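PDB 5TA0: glycoside Hydrolase from Bacteroides uniformis, which probably hydrolyses agarose chains, as a family GH86 enzyme of a pathway by which a human gut symbiont feeds on this polysaccharide. Local coordinates for residues His35-Val40 / Met525-Tyr530; Val457-Ser462 / Asp499-Glu504; Leu566-Gly571 / Leu623-Asn628. All coordinates share one frame; numbering follows the deposited sequence.

Contact 1 (His35-Val40 / Met525-Tyr530). With SO4 (sulfate ion), chain D.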
loop_
_atom_site.group_PDB
_atom_site.type_symbol
_atom_site.label_atom_id
_atom_site.label_comp_id
_atom_site.label_asym_id
_atom_site.label_seq_id
_atom_site.Cartn_x
_atom_site.Cartn_y
_atom_site.Cartn_z
ATOM N N HIS A 35 -11.732 -5.979 -17.297
ATOM C CA HIS A 35 -12.112 -5.984 -15.868
ATOM C C HIS A 35 -12.208 -4.534 -15.404
ATOM O O HIS A 35 -11.193 -3.877 -15.209
ATOM C CB HIS A 35 -11.076 -6.765 -15.063
ATOM C CG HIS A 35 -11.406 -6.908 -13.596
ATOM N ND1 HIS A 35 -10.777 -7.841 -12.801
ATOM C CD2 HIS A 35 -12.291 -6.265 -12.787
ATOM C CE1 HIS A 35 -11.242 -7.755 -11.572
ATOM N NE2 HIS A 35 -12.157 -6.806 -11.530
ATOM N N LYS A 36 -13.437 -4.053 -15.258
ATOM C CA LYS A 36 -13.729 -2.686 -14.824
ATOM C C LYS A 36 -14.043 -2.699 -13.336
ATOM O O LYS A 36 -14.734 -3.598 -12.848
ATOM C CB LYS A 36 -14.935 -2.131 -15.599
ATOM C CG LYS A 36 -15.222 -0.663 -15.328
ATOM C CD LYS A 36 -16.164 -0.056 -16.359
ATOM C CE LYS A 36 -17.510 -0.748 -16.331
ATOM N NZ LYS A 36 -18.469 0.011 -17.171
ATOM N N LEU A 37 -13.544 -1.697 -12.627
ATOM C CA LEU A 37 -13.799 -1.552 -11.186
ATOM C C LEU A 37 -13.998 -0.084 -10.938
ATOM O O LEU A 37 -13.076 0.702 -11.069
ATOM C CB LEU A 37 -12.625 -2.128 -10.401
ATOM C CG LEU A 37 -12.678 -2.041 -8.878
ATOM C CD1 LEU A 37 -13.911 -2.702 -8.279
ATOM C CD2 LEU A 37 -11.416 -2.630 -8.265
ATOM N N GLY A 38 -15.232 0.319 -10.635
ATOM C CA GLY A 38 -15.566 1.742 -10.619
ATOM C C GLY A 38 -15.360 2.302 -12.011
ATOM O O GLY A 38 -15.801 1.707 -12.995
ATOM N N ASP A 39 -14.633 3.412 -12.110
ATOM C CA ASP A 39 -14.228 3.963 -13.416
ATOM C C ASP A 39 -12.782 3.591 -13.768
ATOM O O ASP A 39 -12.197 4.175 -14.679
ATOM C CB ASP A 39 -14.459 5.487 -13.494
ATOM C CG ASP A 39 -13.686 6.252 -12.451
ATOM O OD1 ASP A 39 -12.709 5.695 -11.899
ATOM O OD2 ASP A 39 -14.036 7.423 -12.173
ATOM N N VAL A 40 -12.205 2.624 -13.073
ATOM C CA VAL A 40 -10.832 2.214 -13.367
ATOM C C VAL A 40 -10.830 0.998 -14.259
ATOM O O VAL A 40 -11.391 -0.051 -13.927
ATOM C CB VAL A 40 -10.020 1.890 -12.100
ATOM C CG1 VAL A 40 -8.590 1.524 -12.497
ATOM C CG2 VAL A 40 -10.009 3.068 -11.147
ATOM N N MET A 525 -16.335 -7.384 -17.801
ATOM C CA MET A 525 -16.701 -7.883 -16.474
ATOM C C MET A 525 -16.589 -6.681 -15.551
ATOM O O MET A 525 -15.494 -6.097 -15.418
ATOM C CB MET A 525 -15.768 -8.986 -16.004
ATOM C CG MET A 525 -16.107 -9.499 -14.614
ATOM S SD MET A 525 -14.936 -10.710 -13.993
ATOM C CE MET A 525 -13.492 -9.675 -13.693
ATOM N N GLU A 526 -17.719 -6.269 -14.979
ATOM C CA GLU A 526 -17.737 -5.176 -14.027
ATOM C C GLU A 526 -17.820 -5.709 -12.622
ATOM O O GLU A 526 -18.765 -6.410 -12.245
ATOM C CB GLU A 526 -18.909 -4.227 -14.274
ATOM C CG GLU A 526 -18.878 -3.053 -13.332
ATOM C CD GLU A 526 -19.849 -1.956 -13.694
ATOM O OE1 GLU A 526 -20.491 -2.039 -14.773
ATOM O OE2 GLU A 526 -19.939 -1.001 -12.881
ATOM N N GLU A 527 -16.821 -5.350 -11.834
ATOM C CA GLU A 527 -16.776 -5.696 -10.414
ATOM C C GLU A 527 -17.365 -4.592 -9.597
ATOM O O GLU A 527 -17.021 -3.419 -9.791
ATOM C CB GLU A 527 -15.337 -5.944 -9.987
ATOM C CG GLU A 527 -15.174 -6.224 -8.498
ATOM C CD GLU A 527 -13.735 -6.367 -8.067
ATOM O OE1 GLU A 527 -12.829 -6.452 -8.926
ATOM O OE2 GLU A 527 -13.510 -6.359 -6.824
ATOM N N VAL A 528 -18.271 -4.959 -8.680
ATOM C CA VAL A 528 -18.811 -4.018 -7.700
ATOM C C VAL A 528 -18.692 -4.659 -6.327
ATOM O O VAL A 528 -19.003 -5.849 -6.153
ATOM C CB VAL A 528 -20.279 -3.607 -8.016
ATOM C CG1 VAL A 528 -20.752 -2.538 -7.073
ATOM C CG2 VAL A 528 -20.396 -3.048 -9.435
ATOM N N LYS A 529 -18.253 -3.880 -5.349
ATOM C CA LYS A 529 -18.109 -4.334 -3.962
ATOM C C LYS A 529 -19.190 -3.704 -3.101
ATOM O O LYS A 529 -19.395 -2.475 -3.139
ATOM C CB LYS A 529 -16.728 -3.977 -3.448
ATOM C CG LYS A 529 -16.411 -4.560 -2.101
ATOM C CD LYS A 529 -14.952 -4.338 -1.785
ATOM C CE LYS A 529 -14.562 -4.947 -0.457
ATOM N NZ LYS A 529 -13.091 -4.833 -0.290
ATOM N N TYR A 530 -19.876 -4.543 -2.325
ATOM C CA TYR A 530 -21.005 -4.128 -1.497
ATOM C C TYR A 530 -20.703 -4.378 -0.030
ATOM O O TYR A 530 -20.047 -5.362 0.313
ATOM C CB TYR A 530 -22.274 -4.856 -1.919
ATOM C CG TYR A 530 -22.764 -4.497 -3.292
ATOM C CD1 TYR A 530 -23.612 -3.417 -3.491
ATOM C CD2 TYR A 530 -22.388 -5.238 -4.401
ATOM C CE1 TYR A 530 -24.051 -3.061 -4.763
ATOM C CE2 TYR A 530 -22.854 -4.906 -5.676
ATOM C CZ TYR A 530 -23.665 -3.814 -5.850
ATOM O OH TYR A 530 -24.137 -3.490 -7.109
HETATM S S SO4 D . -18.126 -0.794 -20.934
HETATM O O1 SO4 D . -18.611 -0.118 -22.143
HETATM O O2 SO4 D . -18.972 -1.958 -20.637
HETATM O O3 SO4 D . -16.791 -1.323 -21.220
HETATM O O4 SO4 D . -18.146 0.200 -19.880
HETATM O O HOH W 1 -17.721 -1.082 -10.740
HETATM O O HOH W 2 -17.479 -0.704 -8.695
#

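Contact 2 (Val457-Ser462 / Asp499-Glu504)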
loop_
_atom_site.group_PDB
_atom_site.type_symbol
_atom_site.label_atom_id
_atom_site.label_comp_id
_atom_site.label_asym_id
_atom_site.label_seq_id
_atom_site.Cartn_x
_atom_site.Cartn_y
_atom_site.Cartn_z
ATOM N N VAL A 457 4.648 -23.970 -6.900
ATOM C CA VAL A 457 3.316 -24.338 -7.342
ATOM C C VAL A 457 3.370 -24.517 -8.866
ATOM O O VAL A 457 3.813 -23.629 -9.615
ATOM C CB VAL A 457 2.270 -23.273 -6.928
ATOM C CG1 VAL A 457 0.883 -23.637 -7.447
ATOM C CG2 VAL A 457 2.228 -23.126 -5.421
ATOM N N ASP A 458 2.939 -25.696 -9.319
ATOM C CA ASP A 458 2.867 -25.997 -10.732
ATOM C C ASP A 458 1.571 -25.418 -11.304
ATOM O O ASP A 458 0.480 -25.698 -10.800
ATOM C CB ASP A 458 2.880 -27.519 -10.945
ATOM C CG ASP A 458 4.188 -28.164 -10.545
ATOM O OD1 ASP A 458 5.269 -27.539 -10.629
ATOM O OD2 ASP A 458 4.135 -29.353 -10.162
ATOM N N LEU A 459 1.719 -24.609 -12.349
ATOM C CA LEU A 459 0.601 -23.926 -12.962
ATOM C C LEU A 459 0.312 -24.479 -14.344
ATOM O O LEU A 459 1.248 -24.757 -15.109
ATOM C CB LEU A 459 0.897 -22.429 -13.124
ATOM C CG LEU A 459 1.408 -21.670 -11.906
ATOM C CD1 LEU A 459 1.731 -20.235 -12.276
ATOM C CD2 LEU A 459 0.419 -21.733 -10.763
ATOM N N ASN A 460 -0.971 -24.637 -14.650
ATOM C CA ASN A 460 -1.431 -24.934 -16.000
ATOM C C ASN A 460 -2.103 -23.670 -16.529
ATOM O O ASN A 460 -3.096 -23.218 -15.963
ATOM C CB ASN A 460 -2.409 -26.117 -15.993
ATOM C CG ASN A 460 -1.749 -27.429 -15.587
ATOM O OD1 ASN A 460 -0.572 -27.676 -15.877
ATOM N ND2 ASN A 460 -2.511 -28.280 -14.914
ATOM N N LEU A 461 -1.539 -23.109 -17.598
ATOM C CA LEU A 461 -1.956 -21.814 -18.157
ATOM C C LEU A 461 -2.884 -21.973 -19.353
ATOM O O LEU A 461 -2.570 -22.736 -20.275
ATOM C CB LEU A 461 -0.743 -20.988 -18.613
ATOM C CG LEU A 461 0.286 -20.585 -17.541
ATOM C CD1 LEU A 461 1.164 -21.729 -17.082
ATOM C CD2 LEU A 461 1.160 -19.460 -18.065
ATOM N N SER A 462 -4.002 -21.243 -19.342
ATOM C CA SER A 462 -4.910 -21.150 -20.498
ATOM C C SER A 462 -5.087 -19.694 -20.895
ATOM O O SER A 462 -5.342 -18.856 -20.042
ATOM C CB SER A 462 -6.264 -21.770 -20.171
ATOM O OG SER A 462 -6.126 -23.150 -19.883
ATOM N N ASP A 499 2.397 -23.592 -21.786
ATOM C CA ASP A 499 1.213 -24.262 -21.267
ATOM C C ASP A 499 1.329 -24.624 -19.788
ATOM O O ASP A 499 0.306 -24.796 -19.116
ATOM C CB ASP A 499 0.917 -25.529 -22.084
ATOM C CG ASP A 499 0.521 -25.229 -23.512
ATOM O OD1 ASP A 499 -0.081 -24.163 -23.785
ATOM O OD2 ASP A 499 0.817 -26.080 -24.377
ATOM N N HIS A 500 2.564 -24.763 -19.307
ATOM C CA HIS A 500 2.855 -25.144 -17.928
ATOM C C HIS A 500 4.015 -24.300 -17.446
ATOM O O HIS A 500 4.916 -23.967 -18.227
ATOM C CB HIS A 500 3.243 -26.627 -17.821
ATOM C CG HIS A 500 2.269 -27.553 -18.479
ATOM N ND1 HIS A 500 1.067 -27.902 -17.904
ATOM C CD2 HIS A 500 2.306 -28.176 -19.682
ATOM C CE1 HIS A 500 0.410 -28.714 -18.716
ATOM N NE2 HIS A 500 1.140 -28.896 -19.802
ATOM N N PHE A 501 3.982 -23.958 -16.156
ATOM C CA PHE A 501 5.040 -23.171 -15.541
ATOM C C PHE A 501 5.034 -23.440 -14.038
ATOM O O PHE A 501 3.978 -23.468 -13.423
ATOM C CB PHE A 501 4.801 -21.689 -15.813
ATOM C CG PHE A 501 5.853 -20.789 -15.231
ATOM C CD1 PHE A 501 5.629 -20.105 -14.035
ATOM C CD2 PHE A 501 7.061 -20.618 -15.874
ATOM C CE1 PHE A 501 6.599 -19.282 -13.505
ATOM C CE2 PHE A 501 8.037 -19.785 -15.341
ATOM C CZ PHE A 501 7.797 -19.127 -14.149
ATOM N N THR A 502 6.215 -23.670 -13.470
ATOM C CA THR A 502 6.364 -23.850 -12.032
ATOM C C THR A 502 6.789 -22.511 -11.429
ATOM O O THR A 502 7.888 -22.037 -11.674
ATOM C CB THR A 502 7.398 -24.928 -11.701
ATOM O OG1 THR A 502 6.926 -26.173 -12.240
ATOM C CG2 THR A 502 7.585 -25.085 -10.199
ATOM N N LEU A 503 5.884 -21.936 -10.642
ATOM C CA LEU A 503 6.168 -20.676 -9.952
ATOM C C LEU A 503 6.813 -21.010 -8.614
ATOM O O LEU A 503 6.278 -21.790 -7.832
ATOM C CB LEU A 503 4.864 -19.908 -9.771
ATOM C CG LEU A 503 4.975 -18.506 -9.180
ATOM C CD1 LEU A 503 5.873 -17.559 -9.938
ATOM C CD2 LEU A 503 3.564 -17.942 -9.098
ATOM N N GLU A 504 7.977 -20.429 -8.367
ATOM C CA GLU A 504 8.763 -20.740 -7.175
ATOM C C GLU A 504 8.139 -20.222 -5.889
ATOM O O GLU A 504 7.148 -19.491 -5.912
ATOM C CB GLU A 504 10.198 -20.250 -7.322
ATOM C CG GLU A 504 11.089 -21.218 -8.102
ATOM C CD GLU A 504 11.251 -22.560 -7.400
ATOM O OE1 GLU A 504 11.332 -23.579 -8.107
ATOM O OE2 GLU A 504 11.240 -22.589 -6.163
#

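Contact 3 (Leu566-Gly571 / Leu623-Asn628). With EDO (1,2-ethanediol), chain P.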
loop_
_atom_site.group_PDB
_atom_site.type_symbol
_atom_site.label_atom_id
_atom_site.label_comp_id
_atom_site.label_asym_id
_atom_site.label_seq_id
_atom_site.Cartn_x
_atom_site.Cartn_y
_atom_site.Cartn_z
ATOM N N LEU A 566 -12.713 -12.572 9.811
ATOM C CA LEU A 566 -12.800 -13.288 11.099
ATOM C C LEU A 566 -11.567 -12.964 11.921
ATOM O O LEU A 566 -10.456 -13.030 11.410
ATOM C CB LEU A 566 -12.886 -14.797 10.877
ATOM C CG LEU A 566 -14.027 -15.314 10.012
ATOM C CD1 LEU A 566 -13.962 -16.835 9.964
ATOM C CD2 LEU A 566 -15.373 -14.828 10.517
ATOM N N GLY A 567 -11.781 -12.629 13.195
ATOM C CA GLY A 567 -10.694 -12.465 14.155
ATOM C C GLY A 567 -10.939 -13.394 15.331
ATOM O O GLY A 567 -11.820 -13.107 16.135
ATOM N N ARG A 568 -10.189 -14.494 15.387
ATOM C CA ARG A 568 -10.404 -15.511 16.441
ATOM C C ARG A 568 -9.065 -16.032 16.883
ATOM O O ARG A 568 -8.155 -16.213 16.089
ATOM C CB ARG A 568 -11.244 -16.693 15.953
ATOM C CG ARG A 568 -12.519 -16.301 15.220
ATOM C CD ARG A 568 -13.474 -17.473 15.124
ATOM N NE ARG A 568 -14.165 -17.691 16.382
ATOM C CZ ARG A 568 -14.873 -18.779 16.694
ATOM N NH1 ARG A 568 -15.490 -18.818 17.866
ATOM N NH2 ARG A 568 -14.950 -19.807 15.861
ATOM N N ASN A 569 -8.981 -16.348 18.178
ATOM C CA ASN A 569 -7.840 -17.103 18.685
ATOM C C ASN A 569 -7.641 -18.423 17.958
ATOM O O ASN A 569 -8.585 -19.009 17.418
ATOM C CB ASN A 569 -7.986 -17.340 20.202
ATOM C CG ASN A 569 -7.700 -16.097 21.016
ATOM O OD1 ASN A 569 -7.002 -15.200 20.560
ATOM N ND2 ASN A 569 -8.228 -16.040 22.237
ATOM N N HIS A 570 -6.393 -18.873 17.900
ATOM C CA HIS A 570 -6.059 -20.146 17.296
ATOM C C HIS A 570 -6.763 -21.282 18.029
ATOM O O HIS A 570 -6.979 -21.201 19.227
ATOM C CB HIS A 570 -4.556 -20.383 17.301
ATOM C CG HIS A 570 -3.800 -19.436 16.427
ATOM N ND1 HIS A 570 -4.061 -19.301 15.080
ATOM C CD2 HIS A 570 -2.776 -18.599 16.703
ATOM C CE1 HIS A 570 -3.220 -18.420 14.562
ATOM N NE2 HIS A 570 -2.435 -17.980 15.525
ATOM N N GLY A 571 -7.186 -22.278 17.272
ATOM C CA GLY A 571 -7.977 -23.390 17.833
ATOM C C GLY A 571 -9.474 -23.239 17.651
ATOM O O GLY A 571 -10.229 -24.201 17.816
ATOM N N LEU A 623 -24.278 -16.573 9.762
ATOM C CA LEU A 623 -23.135 -17.368 10.198
ATOM C C LEU A 623 -23.410 -18.000 11.547
ATOM O O LEU A 623 -23.928 -17.350 12.434
ATOM C CB LEU A 623 -21.887 -16.501 10.325
ATOM C CG LEU A 623 -21.369 -15.861 9.044
ATOM C CD1 LEU A 623 -20.292 -14.855 9.397
ATOM C CD2 LEU A 623 -20.814 -16.908 8.110
ATOM N N LYS A 624 -23.049 -19.267 11.696
ATOM C CA LYS A 624 -23.177 -19.943 12.989
ATOM C C LYS A 624 -21.939 -20.762 13.255
ATOM O O LYS A 624 -21.626 -21.670 12.501
ATOM C CB LYS A 624 -24.419 -20.839 13.035
ATOM C CG LYS A 624 -24.659 -21.438 14.415
ATOM C CD LYS A 624 -25.805 -22.440 14.404
ATOM C CE LYS A 624 -27.129 -21.767 14.216
ATOM N NZ LYS A 624 -28.220 -22.736 14.504
ATOM N N PHE A 625 -21.256 -20.439 14.350
ATOM C CA PHE A 625 -20.033 -21.124 14.737
ATOM C C PHE A 625 -20.337 -22.153 15.823
ATOM O O PHE A 625 -21.269 -21.946 16.602
ATOM C CB PHE A 625 -19.018 -20.111 15.273
ATOM C CG PHE A 625 -18.489 -19.154 14.223
ATOM C CD1 PHE A 625 -17.281 -19.405 13.578
ATOM C CD2 PHE A 625 -19.207 -18.017 13.883
ATOM C CE1 PHE A 625 -16.786 -18.511 12.618
ATOM C CE2 PHE A 625 -18.722 -17.133 12.912
ATOM C CZ PHE A 625 -17.526 -17.395 12.285
ATOM N N PRO A 626 -19.527 -23.228 15.883
ATOM C CA PRO A 626 -19.717 -24.286 16.898
ATOM C C PRO A 626 -19.091 -23.969 18.262
ATOM O O PRO A 626 -19.308 -24.720 19.223
ATOM C CB PRO A 626 -19.005 -25.475 16.272
ATOM C CG PRO A 626 -17.877 -24.871 15.504
ATOM C CD PRO A 626 -18.488 -23.616 14.914
ATOM N N ASP A 627 -18.344 -22.868 18.362
ATOM C CA ASP A 627 -17.526 -22.568 19.538
ATOM C C ASP A 627 -17.578 -21.082 19.894
ATOM O O ASP A 627 -18.041 -20.255 19.088
ATOM C CB ASP A 627 -16.093 -23.051 19.328
ATOM C CG ASP A 627 -15.502 -22.641 17.971
ATOM O OD1 ASP A 627 -16.170 -21.899 17.195
ATOM O OD2 ASP A 627 -14.392 -23.096 17.674
ATOM N N ASN A 628 -17.180 -20.757 21.122
ATOM C CA ASN A 628 -17.249 -19.397 21.650
ATOM C C ASN A 628 -15.965 -18.622 21.390
ATOM O O ASN A 628 -14.881 -19.196 21.445
ATOM C CB ASN A 628 -17.457 -19.415 23.175
ATOM C CG ASN A 628 -18.816 -19.938 23.570
ATOM O OD1 ASN A 628 -19.840 -19.473 23.080
ATOM N ND2 ASN A 628 -18.835 -20.908 24.480
HETATM C C1 EDO P . -5.457 -20.736 11.556
HETATM O O1 EDO P . -4.201 -20.979 12.207
HETATM C C2 EDO P . -6.558 -21.077 12.543
HETATM O O2 EDO P . -6.412 -20.290 13.733
HETATM O O HOH W 3 -12.934 -24.784 19.297
#

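Contact 1 (His35-Val40 / Met525-Tyr530)
K36 and E526 face each other in a parallel beta pairing, where strand 34-37 lies beside strand 523-538 at one end of a mixed five-stranded sheet, H35 also bonding by its backbone to R424. As in any parallel bridge, K36 grips the residues that flank E526: K36 N donates to M525 O at 2.9 Å, and K36 O accepts from E527 N, also at 2.9 Å.

The polar side-chain bond lies on the buried face. H35 NE2 donates to E527 OE1 at 2.7 Å, with OE1 in the imidazole plane and using its anti lone pair; the carboxylate is turned 43° from the ring. Glutamate has the length to reach the ring, and its OE2 is bonded by Q638, so both oxygens of this buried acid have partners.

Apolar contacts sit around this pair. M525 bends at its last torsion (chi3 71°), which lays CE over the centre of the H35 ring, 3.4 Å from ND1, in a CH-pi contact. L37 runs alongside the glutamate, its CD1 3.7 Å from E527 CD.

Charges gather on the other face. In one of its two modelled conformers, K36 NZ makes a hydrogen bond of 2.7 Å to O4 of a sulfate ion, probably from the crystallisation liquor, which K34 and T524 also bind, and a tentative, long salt bridge of 3.7 Å to E526 OE1.

Beyond the pairing the chain leaves through a type II' turn, L37 to V40, where G38 suits the positive phi. Water links G38 N to E527 O.

Contact 2 (Val457-Ser462 / Asp499-Glu504)
L459 lies across from F501 in an antiparallel hydrogen-bonded pair, its N 2.7 Å from F501 O, and its side chain leads into the interior. CB passes 3.3 Å from F501 O, and CG also stays close to that carbonyl. With CG anti to the carbonyl carbon (chi1 -50°), CD1 is carried across to L503, 4.0 Å from its CB, and meets the edge of the F501 ring near its plane, 4.3 Å from F501 CD1. A branched aliphatic chain suits this place, for L459 also touches V27 and I449. L461 joins the same apolar layer, its CD1 3.9 Å from F501 CB, and H477 meets the F501 ring edge-to-face.

The opposite face is polar, as befits its greater exposure. In one of the two modelled conformers of N460, its OD1 accepts from H500 ND1 at 2.6 Å; the oxygen lies in the imidazole plane, but the amide is turned 80° from the ring. Farther along, T502 OG1 donates to D458 OD1 at 2.7 Å, the two short side chains lying side by side.

One oily face turned onto strands 444-451 and 508-514, and one polar face turned outward, are typical of an outer antiparallel strand pair in a beta sandwich.

Contact 3 (Leu566-Gly571 / Leu623-Asn628)
R568 reaches over from the end of strand 558-568 to D627, in the loop that follows strand 619-624. The two strands belong to different sheets of the C-terminal beta domain, and side chains, not paired backbones, span the distance between them.

The bend of the arginine chain at chi3 (78°) lets the guanidinium meet D627 in the loop. D627 holds CG between its backbone N and carbonyl carbon (chi1 48°), a crowded position that brings OD1 to the edge of the guanidinium. The salt bridge from R568 NH2 to D627 OD1 is 2.8 Å; the oxygen lies near the guanidinium plane but is approached from above the carboxylate plane, the two groups being 79° apart. R568 NH1 adds weak bonds of 3.2 Å each to D627 OD1 and D627 O.

F625 and R568 run past each other in opposite directions, F625 CG over one face of the guanidinium and the two planes steeply inclined, with F625 CD1 3.3 Å from R568 NH2. At the ring edge L566 CD2 touches F625 CZ at 3.8 Å. The phenyl thus suits a place between a charged group and the apolar interior, where V632 also packs.

D627 OD2 binds S573 N and a water that also donates to G571 O.

Because G629 O and S573 O accept further bonds from R568, its buried positive charge is met by one carboxylate and several carbonyls, drawing the loop before strand 631-642 and the loop after strand 558-568 together round the guanidinium.

Overall arrangement
Contacts 1 and 3 reach the same five-stranded sheet, in which strand 631-642 separates strand 523-538 from strand 558-568; their centres are about 32 Å apart. Contact 2 belongs to the larger nine-stranded sheet, its centre about 28 Å from that of contact 1 and 35 Å from that of contact 3. None touches another. Along the chain, contact 2 is nested within the loop closed by contact 1, and contact 3 opens later. That loop also contains the eight parallel strands of the barrel and the glycan-binding pocket, so strands 25-30 and 34-37, which precede this probably catalytic barrel, join sheets built from the chain beyond it.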